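Local coordinates for avirulence protein (PDB 4B6X), which is a type III secreted effector of Pseudomonas syringae whose C-terminal part, processed in the plant, is a coiled coil linked to activation of plant immunity, at residues 32-35 / 36-39; 38-41 / 42-45; 60-63 / 64-68; 78-81 / 82-86. All blocks are in the same frame, centred on the assembly; numbering follows the deposited sequence. Where two conformers were deposited one is given.

Interaction 1 (32-35 / 36-39); sequences EDKQ and LMVN
Q35 and N39 meet one helical turn apart on helix 25-50, amide to amide. The side chain of Q35 can be followed outward. Its CB only starts the chain off the backbone. CG stands opposite the backbone N and passes 4.2 Å from N39 ND2. A bend at chi2 (64°) then turns the amide along the helix toward its C-terminal end. At the tip, NE2 gives a hydrogen bond to N39 OD1 at 3.0 Å. The bond is somewhat bent, with an N-H...O angle of 145°. NE2 comes from above the carbonyl plane of N39, not along a lone pair, and the two amide planes are 35° apart. The same NE2 lies 3.8 Å from V38 CG1, so a methyl flanks the polar tip. In the backbone, N39 N bonds to Q35 O at 2.9 Å. The two residues are therefore joined twice, by backbone and by side chain. Q35 also touches L71 of helix 54-89, and V38 touches A67 there. The contact thus starts at the helix pair and runs outward to exposed N39. The bond links two neutral amides, which implies a modest, directional tie without a salt bridge.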
# COMPACT_ATOMS: atom_id res chain seq x y z
N GLU A 32 -6.56 2.86 0.36
CA GLU A 32 -7.03 1.99 1.45
C GLU A 32 -7.03 0.47 1.05
O GLU A 32 -6.68 -0.39 1.87
CB GLU A 32 -8.42 2.39 1.91
CG GLU A 32 -8.53 3.78 2.61
CD GLU A 32 -7.68 3.89 3.90
OE1 GLU A 32 -6.45 4.22 3.78
OE2 GLU A 32 -8.24 3.59 5.00
N ASP A 33 -7.42 0.16 -0.19
CA ASP A 33 -7.41 -1.22 -0.68
C ASP A 33 -5.96 -1.73 -0.68
O ASP A 33 -5.70 -2.87 -0.29
CB ASP A 33 -7.98 -1.35 -2.11
CG ASP A 33 -9.42 -0.95 -2.23
OD1 ASP A 33 -10.18 -0.91 -1.24
OD2 ASP A 33 -9.84 -0.67 -3.37
N LYS A 34 -5.03 -0.88 -1.09
CA LYS A 34 -3.63 -1.24 -1.15
C LYS A 34 -2.96 -1.35 0.22
O LYS A 34 -2.11 -2.23 0.40
CB LYS A 34 -2.84 -0.30 -2.08
CG LYS A 34 -1.38 -0.76 -2.32
CD LYS A 34 -0.77 -0.82 -3.74
CE LYS A 34 -1.65 -0.79 -4.95
NZ LYS A 34 -1.51 -1.95 -5.84
N GLN A 35 -3.34 -0.49 1.17
CA GLN A 35 -2.89 -0.62 2.56
C GLN A 35 -3.38 -1.94 3.17
O GLN A 35 -2.62 -2.61 3.85
CB GLN A 35 -3.40 0.56 3.41
CG GLN A 35 -2.83 0.63 4.86
CD GLN A 35 -1.30 0.88 4.92
OE1 GLN A 35 -0.86 2.00 4.71
NE2 GLN A 35 -0.51 -0.18 5.21
N LEU A 36 -4.65 -2.31 2.94
CA LEU A 36 -5.12 -3.63 3.32
C LEU A 36 -4.24 -4.77 2.74
O LEU A 36 -3.84 -5.68 3.47
CB LEU A 36 -6.59 -3.82 2.93
CG LEU A 36 -7.28 -5.13 3.37
CD1 LEU A 36 -7.33 -5.29 4.93
CD2 LEU A 36 -8.73 -5.19 2.76
N MET A 37 -3.91 -4.73 1.45
CA MET A 37 -3.08 -5.76 0.88
C MET A 37 -1.70 -5.77 1.56
O MET A 37 -1.16 -6.86 1.90
CB MET A 37 -2.90 -5.62 -0.62
CG MET A 37 -4.07 -6.11 -1.50
SD MET A 37 -3.55 -6.44 -3.28
CE MET A 37 -1.95 -5.53 -3.29
N VAL A 38 -1.14 -4.60 1.78
CA VAL A 38 0.17 -4.51 2.45
C VAL A 38 0.15 -5.13 3.82
O VAL A 38 1.07 -5.86 4.21
CB VAL A 38 0.66 -3.05 2.55
CG1 VAL A 38 1.70 -2.89 3.70
CG2 VAL A 38 1.20 -2.57 1.17
N ASN A 39 -0.92 -4.87 4.55
CA ASN A 39 -1.08 -5.44 5.86
C ASN A 39 -1.26 -6.97 5.84
O ASN A 39 -0.72 -7.69 6.70
CB ASN A 39 -2.28 -4.79 6.55
CG ASN A 39 -2.07 -3.31 6.89
OD1 ASN A 39 -1.00 -2.74 6.67
ND2 ASN A 39 -3.11 -2.68 7.40

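Interaction 2 (38-41 / 42-45); sequences VNNL and TDEL
This is a local contact within one helical turn, between T42 and V38 on the side of helix 25-50 that faces helix 54-89. T42 OG1 gives a hydrogen bond to V38 O at 2.7 Å, and T42 N bonds to the same oxygen at 3.0 Å. The two donors come from opposite faces of the carbonyl plane. V38 O is therefore held twice by one residue. The first torsion of T42 (chi1 -55°) makes this possible, because it sets OG1 beside the backbone N and folds the hydroxyl back over the preceding turn. The V38 and T42 side chains lie side by side, V38 CG1 to T42 OG1 4.1 Å. A threonine hydroxyl bonded to the i-4 carbonyl is a familiar way to satisfy that group inside a helix. Here the helix is one arm of an antiparallel helical hairpin, a coiled coil in which T42 and L45 both touch L64 of helix 54-89. L45 N also bonds to L41 O at 2.9 Å. On the exposed side, E44 lays its carboxylate over the preceding turn, with CG 3.4 Å from N40 O. Its OE1 approaches the methyl L41 CD2 at 3.6 Å.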
# COMPACT_ATOMS: atom_id res chain seq x y z
N VAL A 38 -1.14 -4.60 1.78
CA VAL A 38 0.17 -4.51 2.45
C VAL A 38 0.15 -5.13 3.82
O VAL A 38 1.07 -5.86 4.21
CB VAL A 38 0.66 -3.05 2.55
CG1 VAL A 38 1.70 -2.89 3.70
CG2 VAL A 38 1.20 -2.57 1.17
N ASN A 39 -0.92 -4.87 4.55
CA ASN A 39 -1.08 -5.44 5.86
C ASN A 39 -1.26 -6.97 5.84
O ASN A 39 -0.72 -7.69 6.70
CB ASN A 39 -2.28 -4.79 6.55
CG ASN A 39 -2.07 -3.31 6.89
OD1 ASN A 39 -1.00 -2.74 6.67
ND2 ASN A 39 -3.11 -2.68 7.40
N ASN A 40 -2.06 -7.50 4.92
CA ASN A 40 -2.27 -8.94 4.84
C ASN A 40 -0.96 -9.66 4.48
O ASN A 40 -0.60 -10.65 5.09
CB ASN A 40 -3.37 -9.28 3.83
CG ASN A 40 -4.77 -8.88 4.34
OD1 ASN A 40 -5.01 -8.85 5.54
ND2 ASN A 40 -5.67 -8.55 3.42
N LEU A 41 -0.22 -9.09 3.54
CA LEU A 41 1.04 -9.65 3.15
C LEU A 41 2.05 -9.55 4.28
O LEU A 41 2.88 -10.44 4.41
CB LEU A 41 1.57 -8.95 1.89
CG LEU A 41 0.82 -9.22 0.59
CD1 LEU A 41 1.11 -8.13 -0.48
CD2 LEU A 41 1.24 -10.63 0.06
N THR A 42 1.98 -8.52 5.11
CA THR A 42 2.89 -8.42 6.24
C THR A 42 2.60 -9.53 7.27
O THR A 42 3.53 -10.17 7.78
CB THR A 42 2.86 -7.06 6.92
OG1 THR A 42 3.13 -6.03 5.96
CG2 THR A 42 3.93 -7.00 8.01
N ASP A 43 1.31 -9.78 7.55
CA ASP A 43 0.86 -10.93 8.32
C ASP A 43 1.45 -12.24 7.79
O ASP A 43 1.98 -13.05 8.54
CB ASP A 43 -0.67 -11.07 8.26
CG ASP A 43 -1.41 -10.17 9.25
OD1 ASP A 43 -0.78 -9.57 10.13
OD2 ASP A 43 -2.66 -10.09 9.14
N GLU A 44 1.30 -12.47 6.50
CA GLU A 44 1.73 -13.72 5.87
C GLU A 44 3.25 -13.89 5.94
O GLU A 44 3.74 -14.97 6.24
CB GLU A 44 1.22 -13.80 4.43
CG GLU A 44 -0.30 -13.97 4.43
CD GLU A 44 -1.00 -13.50 3.14
OE1 GLU A 44 -0.31 -13.15 2.17
OE2 GLU A 44 -2.26 -13.47 3.13
N LEU A 45 3.98 -12.82 5.72
CA LEU A 45 5.44 -12.85 5.88
C LEU A 45 5.88 -13.23 7.29
O LEU A 45 6.76 -14.08 7.47
CB LEU A 45 6.07 -11.51 5.48
CG LEU A 45 7.61 -11.35 5.62
CD1 LEU A 45 8.28 -12.45 4.86
CD2 LEU A 45 8.08 -9.94 5.16

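Interaction 3 (60-63 / 64-68); sequences TSQQ and LRHAR
H66 lies back over the turn that carries Q62 and Q63, on the outer side of helix 54-89. A backbone carbonyl and a side-chain amide meet its ring. The backbone oxygen Q62 O lies over one face, 3.3 Å from H66 CD2. Q63 OE1 comes to the edge, near the ring plane, and stands 3.2 Å from the same carbon. This is a close polar approach to a ring C-H. The Q63 chain is bent at chi2 (-62°), which brings OE1 to that edge, and its amide plane is steeply turned, 69° from the ring. The Q62 side chain behaves differently. It is extended and runs beside the ring in the same direction, with its amide plane only 11° from the ring plane. Its nearest touch is slight, Q62 CG to H66 NE2 at 3.9 Å. Q62, Q63 and H66 are all exposed, and this is the solvent side of the contact.

The tighter part belongs to T60, L64 and A67, which are buried. L64 N bonds to T60 O at 2.8 Å, and L64 CB sits 3.4 Å from that oxygen. A67 N bonds to Q63 O at 3.0 Å. The hydroxyl of T60 turns to E56 one turn earlier, so it too is satisfied within the helix. R65 is exposed, with its CB near S61 O and its guanidinium leading off from the turn. The buried residues face the partner helix of the hairpin. On helix 25-50, L45 meets T60 and L64, T42 meets L64, and V38 meets A67.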
# COMPACT_ATOMS: atom_id res chain seq x y z
N THR A 60 6.39 -14.13 -0.32
CA THR A 60 5.56 -13.11 0.28
C THR A 60 6.31 -11.80 0.40
O THR A 60 5.75 -10.74 0.13
CB THR A 60 5.06 -13.60 1.66
OG1 THR A 60 4.19 -14.72 1.46
CG2 THR A 60 4.30 -12.51 2.40
N SER A 61 7.58 -11.86 0.76
CA SER A 61 8.37 -10.66 0.81
C SER A 61 8.53 -9.97 -0.55
O SER A 61 8.54 -8.74 -0.61
CB SER A 61 9.74 -10.94 1.41
OG SER A 61 10.40 -9.72 1.67
N GLN A 62 8.72 -10.73 -1.62
CA GLN A 62 8.79 -10.16 -2.94
C GLN A 62 7.50 -9.35 -3.26
O GLN A 62 7.55 -8.18 -3.70
CB GLN A 62 9.03 -11.26 -3.95
CG GLN A 62 8.97 -10.80 -5.38
CD GLN A 62 9.40 -11.86 -6.31
OE1 GLN A 62 8.94 -13.00 -6.22
NE2 GLN A 62 10.32 -11.52 -7.22
N GLN A 63 6.36 -9.96 -3.00
CA GLN A 63 5.07 -9.29 -3.19
C GLN A 63 4.81 -8.07 -2.30
O GLN A 63 4.25 -7.07 -2.77
CB GLN A 63 3.93 -10.24 -2.89
CG GLN A 63 3.50 -10.98 -4.07
CD GLN A 63 2.94 -10.15 -5.21
OE1 GLN A 63 3.67 -9.73 -6.09
NE2 GLN A 63 1.61 -9.99 -5.25
N LEU A 64 5.17 -8.21 -1.03
CA LEU A 64 5.10 -7.12 -0.08
C LEU A 64 5.91 -5.91 -0.54
O LEU A 64 5.46 -4.78 -0.41
CB LEU A 64 5.57 -7.59 1.28
CG LEU A 64 5.53 -6.59 2.43
CD1 LEU A 64 4.13 -5.98 2.54
CD2 LEU A 64 5.93 -7.32 3.71
N ARG A 65 7.08 -6.11 -1.10
CA ARG A 65 7.83 -4.99 -1.56
C ARG A 65 7.19 -4.34 -2.77
O ARG A 65 7.26 -3.12 -2.90
CB ARG A 65 9.25 -5.36 -1.88
CG ARG A 65 10.08 -4.13 -2.19
CD ARG A 65 11.53 -4.45 -2.32
NE ARG A 65 12.30 -4.34 -1.08
CZ ARG A 65 13.09 -5.28 -0.56
NH1 ARG A 65 13.22 -6.48 -1.13
NH2 ARG A 65 13.77 -5.01 0.55
N HIS A 66 6.63 -5.13 -3.68
CA HIS A 66 5.91 -4.56 -4.82
C HIS A 66 4.80 -3.64 -4.31
O HIS A 66 4.67 -2.51 -4.73
CB HIS A 66 5.26 -5.64 -5.66
CG HIS A 66 6.20 -6.51 -6.44
ND1 HIS A 66 7.22 -6.00 -7.21
CD2 HIS A 66 6.16 -7.84 -6.68
CE1 HIS A 66 7.80 -6.99 -7.87
NE2 HIS A 66 7.19 -8.12 -7.55
N ALA A 67 4.02 -4.14 -3.36
CA ALA A 67 2.87 -3.45 -2.83
C ALA A 67 3.22 -2.18 -2.02
O ALA A 67 2.52 -1.15 -2.12
CB ALA A 67 1.98 -4.44 -2.00
N ARG A 68 4.29 -2.24 -1.23
CA ARG A 68 4.74 -1.10 -0.47
C ARG A 68 5.25 0.03 -1.40
O ARG A 68 5.01 1.21 -1.11
CB ARG A 68 5.79 -1.49 0.56
CG ARG A 68 5.24 -2.34 1.70
CD ARG A 68 6.34 -2.74 2.68
NE ARG A 68 6.87 -1.54 3.31
CZ ARG A 68 8.15 -1.27 3.51
NH1 ARG A 68 9.12 -2.10 3.14
NH2 ARG A 68 8.47 -0.11 4.07

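Interaction 4 (78-81 / 82-86); sequences FAVL and RNEDR
F78 and R82 touch along helix 54-89, with the arginine chain lying obliquely to the phenylalanine ring. The first torsion of F78 (chi1 -180°) sets CG beside its carbonyl carbon and tilts the ring toward the next turn, where R82 passes. The R82 chain is extended from CG to NE and starts over one face of that ring with its CB. Further out, R82 CD comes 4.2 Å from F78 CE2. The guanidinium and ring planes are 49° apart, so the two groups are not stacked. On another side of the helix, V80 and E84 lie side by side and point the same way. E84 CG sits beside its backbone N, and the extended chain places CD 3.9 Å from V80 CG1. The carboxylate therefore lies alongside a methyl.

The backbone bond from N83 N to A79 O is 2.9 Å. The side chain of N83 was modelled in two conformers, so its position over the preceding turn, and a water bridge from it to A79 O, remain doubtful. F78 packs against L27, R28 and I31 of helix 25-50, as core side chains do in an antiparallel coiled-coil hairpin, with R82 lying across the ring.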
# COMPACT_ATOMS: atom_id res chain seq x y z
N PHE A 78 -1.90 11.26 -4.43
CA PHE A 78 -3.08 11.72 -3.75
C PHE A 78 -2.83 12.99 -2.96
O PHE A 78 -3.68 13.88 -2.88
CB PHE A 78 -3.60 10.65 -2.82
CG PHE A 78 -4.84 11.07 -2.09
CD1 PHE A 78 -6.02 11.27 -2.78
CD2 PHE A 78 -4.80 11.33 -0.72
CE1 PHE A 78 -7.19 11.69 -2.11
CE2 PHE A 78 -5.94 11.72 -0.03
CZ PHE A 78 -7.15 11.92 -0.74
N ALA A 79 -1.67 13.08 -2.34
CA ALA A 79 -1.29 14.28 -1.62
C ALA A 79 -1.24 15.48 -2.57
O ALA A 79 -1.67 16.55 -2.21
CB ALA A 79 0.06 14.10 -0.88
N VAL A 80 -0.72 15.30 -3.78
CA VAL A 80 -0.71 16.41 -4.75
C VAL A 80 -2.13 16.88 -5.01
O VAL A 80 -2.46 18.07 -4.94
CB VAL A 80 -0.04 16.03 -6.09
CG1 VAL A 80 -0.33 17.13 -7.12
CG2 VAL A 80 1.47 15.90 -5.87
N LEU A 81 -2.96 15.91 -5.29
CA LEU A 81 -4.34 16.17 -5.63
C LEU A 81 -5.11 16.84 -4.49
O LEU A 81 -5.86 17.80 -4.70
CB LEU A 81 -4.92 14.84 -6.00
CG LEU A 81 -6.21 14.69 -6.71
CD1 LEU A 81 -6.17 13.34 -7.56
CD2 LEU A 81 -7.22 14.72 -5.58
N ARG A 82 -4.88 16.38 -3.28
CA ARG A 82 -5.58 16.95 -2.12
C ARG A 82 -5.06 18.35 -1.82
O ARG A 82 -5.83 19.21 -1.53
CB ARG A 82 -5.38 16.04 -0.92
CG ARG A 82 -5.88 16.51 0.40
CD ARG A 82 -5.24 15.58 1.45
NE ARG A 82 -5.79 15.71 2.79
CZ ARG A 82 -5.54 14.84 3.78
NH1 ARG A 82 -4.78 13.76 3.56
NH2 ARG A 82 -6.07 15.04 5.00
N ASN A 83 -3.76 18.59 -1.91
CA ASN A 83 -3.24 19.94 -1.72
C ASN A 83 -3.77 20.92 -2.77
O ASN A 83 -4.11 22.05 -2.45
CB ASN A 83 -1.71 19.95 -1.68
CG ASN A 83 -1.17 19.41 -0.37
OD1 ASN A 83 -1.86 19.40 0.66
ND2 ASN A 83 0.08 18.99 -0.39
N GLU A 84 -3.87 20.49 -4.02
CA GLU A 84 -4.39 21.35 -5.09
C GLU A 84 -5.89 21.63 -4.91
O GLU A 84 -6.33 22.75 -5.03
CB GLU A 84 -4.07 20.77 -6.49
CG GLU A 84 -2.60 20.90 -6.79
CD GLU A 84 -2.15 20.42 -8.18
OE1 GLU A 84 -2.89 19.66 -8.85
OE2 GLU A 84 -1.02 20.83 -8.60
N ASP A 85 -6.67 20.60 -4.59
CA ASP A 85 -8.07 20.74 -4.23
C ASP A 85 -8.30 21.75 -3.11
O ASP A 85 -9.22 22.58 -3.21
CB ASP A 85 -8.62 19.37 -3.84
CG ASP A 85 -10.14 19.33 -3.74
OD1 ASP A 85 -10.87 19.79 -4.66
OD2 ASP A 85 -10.61 18.81 -2.72
N ARG A 86 -7.47 21.69 -2.06
CA ARG A 86 -7.59 22.64 -0.94
C ARG A 86 -7.32 24.09 -1.39
O ARG A 86 -8.02 25.02 -0.99
CB ARG A 86 -6.66 22.24 0.21
CG ARG A 86 -7.19 21.06 1.03
CD ARG A 86 -6.48 20.92 2.36
NE ARG A 86 -5.46 19.86 2.35
CZ ARG A 86 -4.15 20.08 2.42
NH1 ARG A 86 -3.69 21.32 2.49
NH2 ARG A 86 -3.30 19.06 2.42
O HOH W 1 -1.84 16.68 1.06

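The four contacts lie on the two arms of one helical hairpin. Interactions 1 and 2 follow each other on helix 25-50 and share V38 and N39; their centres are 9 Å apart. Interaction 3 sits across from both on helix 54-89. Its centre is 11 Å from that of interaction 1 and 9 Å from that of interaction 2. The arms touch there by packing: V38 CG2 meets A67 CB at 3.8 Å, and T42 OG1 meets L64 CD1 at 3.6 Å. Interaction 4 is remote, about 27 Å from interaction 3 between centres, on the opposite side of the chain's centre. It lies near the ends of the modelled chain, away from the connecting turn.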